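Local atomic coordinates of VP5 (Halorubrum pleomorphic virus 2, PDB entry 6QGI), a protein that probably mediates fusion of the viral envelope with the membrane of its haloarchaeal host, as the envelope protein of a pleomorphic virus. Residues 79-84 with 248-253; 260-265 with 477-482. All coordinates share one frame; numbering follows the deposited sequence.

Contact 1 (79-84 with 248-253); sequences IAAIEE and TWVSNV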
loop_
_atom_site.group_PDB
_atom_site.type_symbol
_atom_site.label_atom_id
_atom_site.label_comp_id
_atom_site.label_asym_id
_atom_site.label_seq_id
_atom_site.Cartn_x
_atom_site.Cartn_y
_atom_site.Cartn_z
ATOM N N ILE A 79 24.144 12.667 -8.954
ATOM C CA ILE A 79 25.368 11.989 -8.491
ATOM C C ILE A 79 26.199 11.534 -9.705
ATOM O O ILE A 79 27.381 11.879 -9.782
ATOM C CB ILE A 79 25.075 10.830 -7.493
ATOM C CG1 ILE A 79 24.677 11.409 -6.121
ATOM C CG2 ILE A 79 26.283 9.879 -7.338
ATOM C CD1 ILE A 79 23.934 10.486 -5.239
ATOM N N ALA A 80 25.564 10.829 -10.669
ATOM C CA ALA A 80 26.207 10.350 -11.898
ATOM C C ALA A 80 26.726 11.511 -12.752
ATOM O O ALA A 80 27.794 11.388 -13.353
ATOM C CB ALA A 80 25.234 9.513 -12.703
ATOM N N ALA A 81 25.985 12.635 -12.784
ATOM C CA ALA A 81 26.380 13.840 -13.510
ATOM C C ALA A 81 27.595 14.488 -12.841
ATOM O O ALA A 81 28.468 14.983 -13.548
ATOM C CB ALA A 81 25.218 14.827 -13.574
ATOM N N ILE A 82 27.665 14.452 -11.484
ATOM C CA ILE A 82 28.770 15.023 -10.698
ATOM C C ILE A 82 30.045 14.175 -10.914
ATOM O O ILE A 82 31.132 14.747 -11.002
ATOM C CB ILE A 82 28.401 15.201 -9.182
ATOM C CG1 ILE A 82 27.329 16.305 -8.999
ATOM C CG2 ILE A 82 29.642 15.532 -8.316
ATOM C CD1 ILE A 82 26.454 16.197 -7.720
ATOM N N GLU A 83 29.905 12.833 -11.029
ATOM C CA GLU A 83 31.025 11.906 -11.256
ATOM C C GLU A 83 31.723 12.226 -12.577
ATOM O O GLU A 83 32.944 12.362 -12.602
ATOM C CB GLU A 83 30.557 10.434 -11.249
ATOM C CG GLU A 83 29.943 9.958 -9.940
ATOM C CD GLU A 83 30.852 9.325 -8.901
ATOM O OE1 GLU A 83 30.339 8.520 -8.091
ATOM O OE2 GLU A 83 32.064 9.637 -8.882
ATOM N N GLU A 84 30.936 12.382 -13.658
ATOM C CA GLU A 84 31.411 12.710 -15.004
ATOM C C GLU A 84 31.999 14.117 -15.036
ATOM O O GLU A 84 32.999 14.348 -15.714
ATOM C CB GLU A 84 30.273 12.570 -16.022
ATOM C CG GLU A 84 29.939 11.119 -16.324
ATOM C CD GLU A 84 30.310 10.592 -17.700
ATOM O OE1 GLU A 84 31.304 11.076 -18.286
ATOM O OE2 GLU A 84 29.615 9.671 -18.184
ATOM N N THR A 248 18.438 20.738 -17.941
ATOM C CA THR A 248 18.510 22.132 -17.504
ATOM C C THR A 248 19.552 22.216 -16.378
ATOM O O THR A 248 20.394 23.108 -16.405
ATOM C CB THR A 248 17.111 22.639 -17.091
ATOM O OG1 THR A 248 16.216 22.489 -18.196
ATOM C CG2 THR A 248 17.118 24.097 -16.634
ATOM N N TRP A 249 19.513 21.264 -15.418
ATOM C CA TRP A 249 20.430 21.183 -14.275
ATOM C C TRP A 249 21.886 21.079 -14.734
ATOM O O TRP A 249 22.728 21.798 -14.205
ATOM C CB TRP A 249 20.069 20.010 -13.341
ATOM C CG TRP A 249 20.853 20.012 -12.061
ATOM C CD1 TRP A 249 20.542 20.677 -10.915
ATOM C CD2 TRP A 249 22.102 19.352 -11.816
ATOM N NE1 TRP A 249 21.526 20.491 -9.977
ATOM C CE2 TRP A 249 22.483 19.659 -10.492
ATOM C CE3 TRP A 249 22.940 18.525 -12.588
ATOM C CZ2 TRP A 249 23.663 19.170 -9.919
ATOM C CZ3 TRP A 249 24.106 18.040 -12.019
ATOM C CH2 TRP A 249 24.461 18.368 -10.703
ATOM N N VAL A 250 22.169 20.213 -15.728
ATOM C CA VAL A 250 23.500 20.005 -16.305
ATOM C C VAL A 250 23.984 21.317 -16.951
ATOM O O VAL A 250 25.111 21.733 -16.683
ATOM C CB VAL A 250 23.533 18.803 -17.299
ATOM C CG1 VAL A 250 24.862 18.724 -18.045
ATOM C CG2 VAL A 250 23.263 17.484 -16.578
ATOM N N SER A 251 23.118 21.992 -17.737
ATOM C CA SER A 251 23.434 23.262 -18.404
ATOM C C SER A 251 23.753 24.396 -17.415
ATOM O O SER A 251 24.592 25.243 -17.723
ATOM C CB SER A 251 22.288 23.689 -19.314
ATOM O OG SER A 251 22.183 22.827 -20.433
ATOM N N ASN A 252 23.100 24.409 -16.240
ATOM C CA ASN A 252 23.311 25.443 -15.223
ATOM C C ASN A 252 24.558 25.180 -14.359
ATOM O O ASN A 252 25.152 26.128 -13.837
ATOM C CB ASN A 252 22.078 25.564 -14.311
ATOM C CG ASN A 252 20.762 25.856 -15.004
ATOM O OD1 ASN A 252 20.695 26.201 -16.195
ATOM N ND2 ASN A 252 19.671 25.700 -14.265
ATOM N N VAL A 253 24.945 23.900 -14.210
ATOM C CA VAL A 253 26.052 23.436 -13.367
ATOM C C VAL A 253 27.381 23.347 -14.151
ATOM O O VAL A 253 28.419 23.719 -13.599
ATOM C CB VAL A 253 25.644 22.083 -12.717
ATOM C CG1 VAL A 253 26.832 21.289 -12.195
ATOM C CG2 VAL A 253 24.632 22.313 -11.607
#
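Trp249 reaches from helix 225-253 to Ala81 and Ile82 on helix 66-86 and makes the closest approaches of this contact. Its CG is anti to the backbone N (chi1 -172°), which sends the six-membered end of the indole outward to the neighbouring helix. There CZ3 stands 3.7 Å from CB of Ala81, a methyl that points at the opposing helix and meets the ring obliquely. The next atom of the rim, CH2, lies 3.9 Å from CG1 of Ile82. This second approach comes at the ring edge, close to its plane, and the two side chains cross at about a right angle. Ile82 offers that branch because CG1 sits beside its own backbone N (chi1 -68°), while CD1 continues past CH2 at 4.2 Å. The polar corner of the indole is turned elsewhere: NE1 gives its hydrogen to the carbonyl O of Asn472, which fixes the rotation of the ring from the side remote from Ala81.

Val250 follows with a looser touch, its CG2 4.5 Å from CB of Ala81, although these two residues mark the nearest backbone approach, CA to CA 7.4 Å. One turn after Trp249, Val253 acts within its own helix: CG2 is 3.6 Å above the indole plane, over the ring centre, and so backs one face while the rim is pressed on Ala81 and Ile82.

All four residues that touch across the contact are buried, and every cross-contact approach is apolar. With segment axes 11.3 Å apart at their closest and crossing at -35°, the arrangement is wide helix-helix packing in which one large aromatic bridges the gap, within the helical part of the envelope protein N-terminal family region.

Contact 2 (260-265 with 477-482); sequences GEIEVS and EEWDQL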
loop_
_atom_site.group_PDB
_atom_site.type_symbol
_atom_site.label_atom_id
_atom_site.label_comp_id
_atom_site.label_asym_id
_atom_site.label_seq_id
_atom_site.Cartn_x
_atom_site.Cartn_y
_atom_site.Cartn_z
ATOM N N GLY A 260 35.811 18.699 -8.143
ATOM C CA GLY A 260 36.226 18.643 -6.748
ATOM C C GLY A 260 35.376 19.487 -5.821
ATOM O O GLY A 260 35.480 19.337 -4.601
ATOM N N GLU A 261 34.525 20.383 -6.391
ATOM C CA GLU A 261 33.619 21.258 -5.630
ATOM C C GLU A 261 32.627 20.409 -4.832
ATOM O O GLU A 261 32.448 20.645 -3.635
ATOM C CB GLU A 261 32.880 22.231 -6.560
ATOM C CG GLU A 261 32.507 23.554 -5.914
ATOM C CD GLU A 261 32.016 24.634 -6.862
ATOM O OE1 GLU A 261 32.600 24.785 -7.960
ATOM O OE2 GLU A 261 31.060 25.353 -6.494
ATOM N N ILE A 262 32.024 19.393 -5.491
ATOM C CA ILE A 262 31.091 18.448 -4.872
ATOM C C ILE A 262 31.685 17.029 -4.966
ATOM O O ILE A 262 32.075 16.593 -6.054
ATOM C CB ILE A 262 29.646 18.497 -5.473
ATOM C CG1 ILE A 262 29.129 19.940 -5.702
ATOM C CG2 ILE A 262 28.668 17.692 -4.606
ATOM C CD1 ILE A 262 27.953 20.037 -6.709
ATOM N N GLU A 263 31.747 16.324 -3.822
ATOM C CA GLU A 263 32.237 14.948 -3.728
ATOM C C GLU A 263 31.132 14.075 -3.136
ATOM O O GLU A 263 30.873 14.122 -1.930
ATOM C CB GLU A 263 33.544 14.862 -2.916
ATOM C CG GLU A 263 34.763 15.428 -3.636
ATOM C CD GLU A 263 35.212 14.744 -4.917
ATOM O OE1 GLU A 263 34.928 13.535 -5.091
ATOM O OE2 GLU A 263 35.866 15.420 -5.744
ATOM N N VAL A 264 30.446 13.318 -4.009
ATOM C CA VAL A 264 29.306 12.477 -3.623
ATOM C C VAL A 264 29.512 10.993 -4.021
ATOM O O VAL A 264 28.541 10.228 -4.077
ATOM C CB VAL A 264 27.964 13.037 -4.180
ATOM C CG1 VAL A 264 27.535 14.292 -3.424
ATOM C CG2 VAL A 264 28.026 13.291 -5.688
ATOM N N SER A 265 30.771 10.587 -4.250
ATOM C CA SER A 265 31.122 9.208 -4.604
ATOM C C SER A 265 31.008 8.294 -3.379
ATOM O O SER A 265 30.589 7.146 -3.503
ATOM C CB SER A 265 32.537 9.149 -5.172
ATOM O OG SER A 265 32.763 10.170 -6.131
ATOM N N GLU A 477 27.287 21.271 1.086
ATOM C CA GLU A 477 26.453 21.417 2.282
ATOM C C GLU A 477 25.084 20.756 2.064
ATOM O O GLU A 477 24.664 19.948 2.895
ATOM C CB GLU A 477 26.299 22.907 2.640
ATOM C CG GLU A 477 25.647 23.167 3.992
ATOM C CD GLU A 477 25.391 24.618 4.369
ATOM O OE1 GLU A 477 25.523 25.509 3.498
ATOM O OE2 GLU A 477 25.045 24.861 5.548
ATOM N N GLU A 478 24.431 21.064 0.916
ATOM C CA GLU A 478 23.133 20.526 0.491
ATOM C C GLU A 478 23.140 18.996 0.455
ATOM O O GLU A 478 22.228 18.373 0.998
ATOM C CB GLU A 478 22.757 21.069 -0.898
ATOM C CG GLU A 478 22.256 22.502 -0.903
ATOM C CD GLU A 478 21.940 23.022 -2.291
ATOM O OE1 GLU A 478 20.772 22.885 -2.721
ATOM O OE2 GLU A 478 22.856 23.556 -2.956
ATOM N N TRP A 479 24.181 18.402 -0.165
ATOM C CA TRP A 479 24.359 16.955 -0.307
ATOM C C TRP A 479 24.691 16.264 1.020
ATOM O O TRP A 479 24.221 15.147 1.246
ATOM C CB TRP A 479 25.444 16.656 -1.337
ATOM C CG TRP A 479 24.959 16.782 -2.746
ATOM C CD1 TRP A 479 25.235 17.790 -3.621
ATOM C CD2 TRP A 479 24.078 15.883 -3.432
ATOM N NE1 TRP A 479 24.609 17.558 -4.823
ATOM C CE2 TRP A 479 23.888 16.395 -4.734
ATOM C CE3 TRP A 479 23.433 14.682 -3.074
ATOM C CZ2 TRP A 479 23.083 15.749 -5.683
ATOM C CZ3 TRP A 479 22.649 14.035 -4.019
ATOM C CH2 TRP A 479 22.486 14.564 -5.309
ATOM N N ASP A 480 25.499 16.923 1.883
ATOM C CA ASP A 480 25.881 16.427 3.209
ATOM C C ASP A 480 24.652 16.414 4.139
ATOM O O ASP A 480 24.480 15.474 4.923
ATOM C CB ASP A 480 27.020 17.281 3.812
ATOM C CG ASP A 480 28.386 17.162 3.138
ATOM O OD1 ASP A 480 28.561 16.255 2.290
ATOM O OD2 ASP A 480 29.286 17.970 3.469
ATOM N N GLN A 481 23.790 17.446 4.012
ATOM C CA GLN A 481 22.549 17.599 4.772
ATOM C C GLN A 481 21.546 16.514 4.377
ATOM O O GLN A 481 20.880 15.973 5.260
ATOM C CB GLN A 481 21.943 18.993 4.558
ATOM C CG GLN A 481 21.128 19.488 5.753
ATOM C CD GLN A 481 20.310 20.731 5.477
ATOM O OE1 GLN A 481 20.182 21.204 4.338
ATOM N NE2 GLN A 481 19.720 21.285 6.526
ATOM N N LEU A 482 21.458 16.180 3.061
ATOM C CA LEU A 482 20.584 15.121 2.537
ATOM C C LEU A 482 20.961 13.803 3.218
ATOM O O LEU A 482 20.098 13.137 3.794
ATOM C CB LEU A 482 20.710 15.018 0.991
ATOM C CG LEU A 482 19.801 13.994 0.266
ATOM C CD1 LEU A 482 19.283 14.545 -1.040
ATOM C CD2 LEU A 482 20.531 12.686 -0.002
#
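Val264 lays its CG1 methyl over one face of the Trp479 indole, a CH-pi contact with the five-membered ring. The methyl is 4.0 Å from the ring centroid and 27° off the normal, so it sits above the ring but displaced toward the rim. Of the ring atoms CG of Trp479 is closest to Val264 CG1, at 3.6 Å, with CD2 next; the CB that carries the ring is 3.8 Å from the same methyl, which therefore rests near the root of the indole. The torsion of Val264 (chi1 -73°) puts CG1 anti to the carbonyl carbon and leaves CG2 in the cramped place between the backbone N and carbonyl carbon.

The other apolar approach comes from Ile262, through its short branch. CG2 of Ile262 is 3.6 Å from CD1 of Trp479 and meets the ring obliquely, the two side chains crossing at about a right angle. Both aliphatic residues direct CB at the helix, whereas Glu263 between them turns away, as expected of an extended backbone.

Polar bonds frame the contact from outside it. NE1 of Trp479 is hydrogen-bonded to the carbonyl O of Tyr473, whose ring also meets the indole edge-to-face. The loop backbone is held by Gln476 OE1, which accepts from Glu263 N, and by Asn86 ND2, which donates to Ile262 O.

The chemistry thus divides cleanly: dispersion and CH-pi contact bind the loop side chains to the tryptophan, while the indole N-H, which a buried apolar setting would otherwise penalise, is satisfied by a backbone carbonyl beside the start of its own helix.

The centres of contact 1 and contact 2 lie 13 Å apart, both over 30 Å from the centre of the chain and on the same side of it. They come in series along the chain. Contact 1 joins helices 66-86 and 225-253, and contact 2 sets the last modelled helix, 476-496, against the loop that follows 225-253. Ile82 of helix 66-86 touches both: its CD1 packs 3.7 Å from NE1 of Trp479 and its CG2 3.8 Å from Val264 CG2. A probable hydrogen bond, Glu83 OE2 to Ser265 OG at 2.9 Å, adds a polar tie. The far end of the chain thus lies against the N-terminal family region.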